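Local coordinates for protein carboxypeptidase D (Drosophila melanogaster, PDB 3MN8) that releases C-terminal arginine or lysine residues from peptides and proteins as a zinc-dependent metallocarboxypeptidase, processing substrates such as growth factors, peptide hormones and neuropeptides, at residues S240-D245 against F292-S297. Residues are numbered along the deposited sequence; the frame is centred on the assembly and turned at random.
Sequences SLTPDD and FNYAFS
Tyr294 reaches from helix 289-296 into the turn formed by Thr242, Pro243 and Asp244, and its side chain supplies the whole of the helix's share of the contact. With CG anti to the backbone N (chi1 -175°), CB carries the ring outward from the helix, across the 9.2 Å between Thr242 CA and Tyr294 CA. Along one side of the ring, Tyr294 CD2 lies 3.8 Å from Thr242 OG1, and Tyr294 CE2 is 3.5 Å from the same Thr242 OG1; Pro243 CD, 3.8 Å from Tyr294 CE2, sits at the ring edge. On the other side, Tyr294 CE1 passes 3.8 Å from Asp244 OD2. At the tip, Tyr294 OH donates a hydrogen bond to Asp244 OD2 at 3.0 Å; the acceptor lies in the ring plane and offers its anti lone pair, with the carboxylate turned 90° to the ring. Tyr294 OH also lies beside Pro243 CD, at 3.3 Å. The other carboxylate oxygen of Asp244, OD1, forms a salt bridge with Arg376, so the two oxygens serve different partners. Phe300 packs edge-to-face with the Tyr294 ring and Lys364 makes a cation-pi contact with it. A phenylalanine here would probably keep much of the ring packing but leave Asp244 OD2 without its hydroxyl donor. Asp244 is the third residue of a type I beta turn from Thr242 to Asp245 and stands at the N-cap position of helix 245-257, though its carboxylate makes no capping bond. The arrangement is a buried helix-to-turn contact within the zinc carboxypeptidase domain, linked through Arg376 and Lys364 to the C-terminal transthyretin-like domain characteristic of this M14 branch.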
loop_
_atom_site.group_PDB
_atom_site.type_symbol
_atom_site.label_atom_id
_atom_site.label_comp_id
_atom_site.label_asym_id
_atom_site.label_seq_id
_atom_site.Cartn_x
_atom_site.Cartn_y
_atom_site.Cartn_z
ATOM N N SER A 240 -16.676 9.357 -6.769
ATOM C CA SER A 240 -16.118 10.438 -5.967
ATOM C C SER A 240 -14.607 10.476 -6.202
ATOM O O SER A 240 -13.815 10.074 -5.349
ATOM C CB SER A 240 -16.433 10.230 -4.487
ATOM O OG SER A 240 -15.776 11.207 -3.702
ATOM N N LEU A 241 -14.219 10.973 -7.369
ATOM C CA LEU A 241 -12.842 10.853 -7.834
ATOM C C LEU A 241 -11.822 11.719 -7.104
ATOM O O LEU A 241 -12.156 12.641 -6.364
ATOM C CB LEU A 241 -12.760 11.080 -9.344
ATOM C CG LEU A 241 -13.657 10.117 -10.122
ATOM C CD1 LEU A 241 -13.677 10.431 -11.610
ATOM C CD2 LEU A 241 -13.210 8.682 -9.872
ATOM N N THR A 242 -10.560 11.391 -7.341
ATOM C CA THR A 242 -9.440 11.999 -6.660
ATOM C C THR A 242 -8.707 12.902 -7.642
ATOM O O THR A 242 -8.754 12.677 -8.859
ATOM C CB THR A 242 -8.514 10.882 -6.140
ATOM O OG1 THR A 242 -8.731 10.696 -4.733
ATOM C CG2 THR A 242 -7.059 11.186 -6.390
ATOM N N PRO A 243 -8.042 13.947 -7.131
ATOM C CA PRO A 243 -7.262 14.778 -8.051
ATOM C C PRO A 243 -6.301 13.905 -8.855
ATOM O O PRO A 243 -6.003 14.198 -10.002
ATOM C CB PRO A 243 -6.473 15.705 -7.113
ATOM C CG PRO A 243 -7.251 15.728 -5.850
ATOM C CD PRO A 243 -7.931 14.391 -5.733
ATOM N N ASP A 244 -5.820 12.834 -8.240
ATOM C CA ASP A 244 -4.864 11.951 -8.880
ATOM C C ASP A 244 -5.532 10.743 -9.515
ATOM O O ASP A 244 -4.976 9.647 -9.522
ATOM C CB ASP A 244 -3.797 11.515 -7.872
ATOM C CG ASP A 244 -2.633 12.502 -7.793
ATOM O OD1 ASP A 244 -1.822 12.523 -8.745
ATOM O OD2 ASP A 244 -2.533 13.263 -6.799
ATOM N N ASP A 245 -6.711 10.953 -10.082
ATOM C CA ASP A 245 -7.476 9.837 -10.616
ATOM C C ASP A 245 -6.767 9.051 -11.712
ATOM O O ASP A 245 -6.812 7.823 -11.722
ATOM C CB ASP A 245 -8.838 10.282 -11.132
ATOM C CG ASP A 245 -9.779 9.123 -11.274
ATOM O OD1 ASP A 245 -9.995 8.422 -10.261
ATOM O OD2 ASP A 245 -10.279 8.900 -12.389
ATOM N N PHE A 292 -7.436 7.546 4.013
ATOM C CA PHE A 292 -6.659 8.189 5.062
ATOM C C PHE A 292 -5.210 8.394 4.614
ATOM O O PHE A 292 -4.630 9.466 4.816
ATOM C CB PHE A 292 -6.718 7.422 6.376
ATOM C CG PHE A 292 -5.724 7.900 7.380
ATOM C CD1 PHE A 292 -6.063 8.901 8.272
ATOM C CD2 PHE A 292 -4.437 7.370 7.422
ATOM C CE1 PHE A 292 -5.141 9.373 9.203
ATOM C CE2 PHE A 292 -3.516 7.825 8.350
ATOM C CZ PHE A 292 -3.865 8.831 9.239
ATOM N N ASN A 293 -4.641 7.378 3.982
ATOM C CA ASN A 293 -3.332 7.519 3.357
ATOM C C ASN A 293 -3.222 8.755 2.453
ATOM O O ASN A 293 -2.301 9.569 2.586
ATOM C CB ASN A 293 -2.984 6.254 2.569
ATOM C CG ASN A 293 -2.412 5.147 3.456
ATOM O OD1 ASN A 293 -1.188 4.979 3.560
ATOM N ND2 ASN A 293 -3.299 4.385 4.097
ATOM N N TYR A 294 -4.177 8.897 1.544
ATOM C CA TYR A 294 -4.092 9.928 0.519
ATOM C C TYR A 294 -4.250 11.321 1.109
ATOM O O TYR A 294 -3.495 12.239 0.783
ATOM C CB TYR A 294 -5.143 9.680 -0.571
ATOM C CG TYR A 294 -5.066 10.631 -1.747
ATOM C CD1 TYR A 294 -3.929 10.675 -2.565
ATOM C CD2 TYR A 294 -6.136 11.478 -2.053
ATOM C CE1 TYR A 294 -3.860 11.545 -3.650
ATOM C CE2 TYR A 294 -6.081 12.349 -3.134
ATOM C CZ TYR A 294 -4.941 12.382 -3.931
ATOM O OH TYR A 294 -4.890 13.248 -5.010
ATOM N N ALA A 295 -5.231 11.453 1.995
ATOM C CA ALA A 295 -5.642 12.749 2.529
ATOM C C ALA A 295 -4.755 13.269 3.657
ATOM O O ALA A 295 -4.754 14.464 3.925
ATOM C CB ALA A 295 -7.091 12.687 2.991
ATOM N N PHE A 296 -4.011 12.387 4.321
ATOM C CA PHE A 296 -3.225 12.809 5.477
ATOM C C PHE A 296 -1.758 12.469 5.303
ATOM O O PHE A 296 -0.974 12.530 6.260
ATOM C CB PHE A 296 -3.760 12.159 6.754
ATOM C CG PHE A 296 -5.188 12.546 7.091
ATOM C CD1 PHE A 296 -6.266 11.875 6.522
ATOM C CD2 PHE A 296 -5.450 13.581 7.985
ATOM C CE1 PHE A 296 -7.574 12.230 6.841
ATOM C CE2 PHE A 296 -6.765 13.941 8.302
ATOM C CZ PHE A 296 -7.821 13.265 7.730
ATOM N N SER A 297 -1.391 12.093 4.081
ATOM C CA SER A 297 0.005 11.828 3.763
ATOM C C SER A 297 0.178 11.894 2.263
ATOM O O SER A 297 -0.754 12.242 1.539
ATOM C CB SER A 297 0.450 10.455 4.285
ATOM O OG SER A 297 0.110 9.400 3.388
#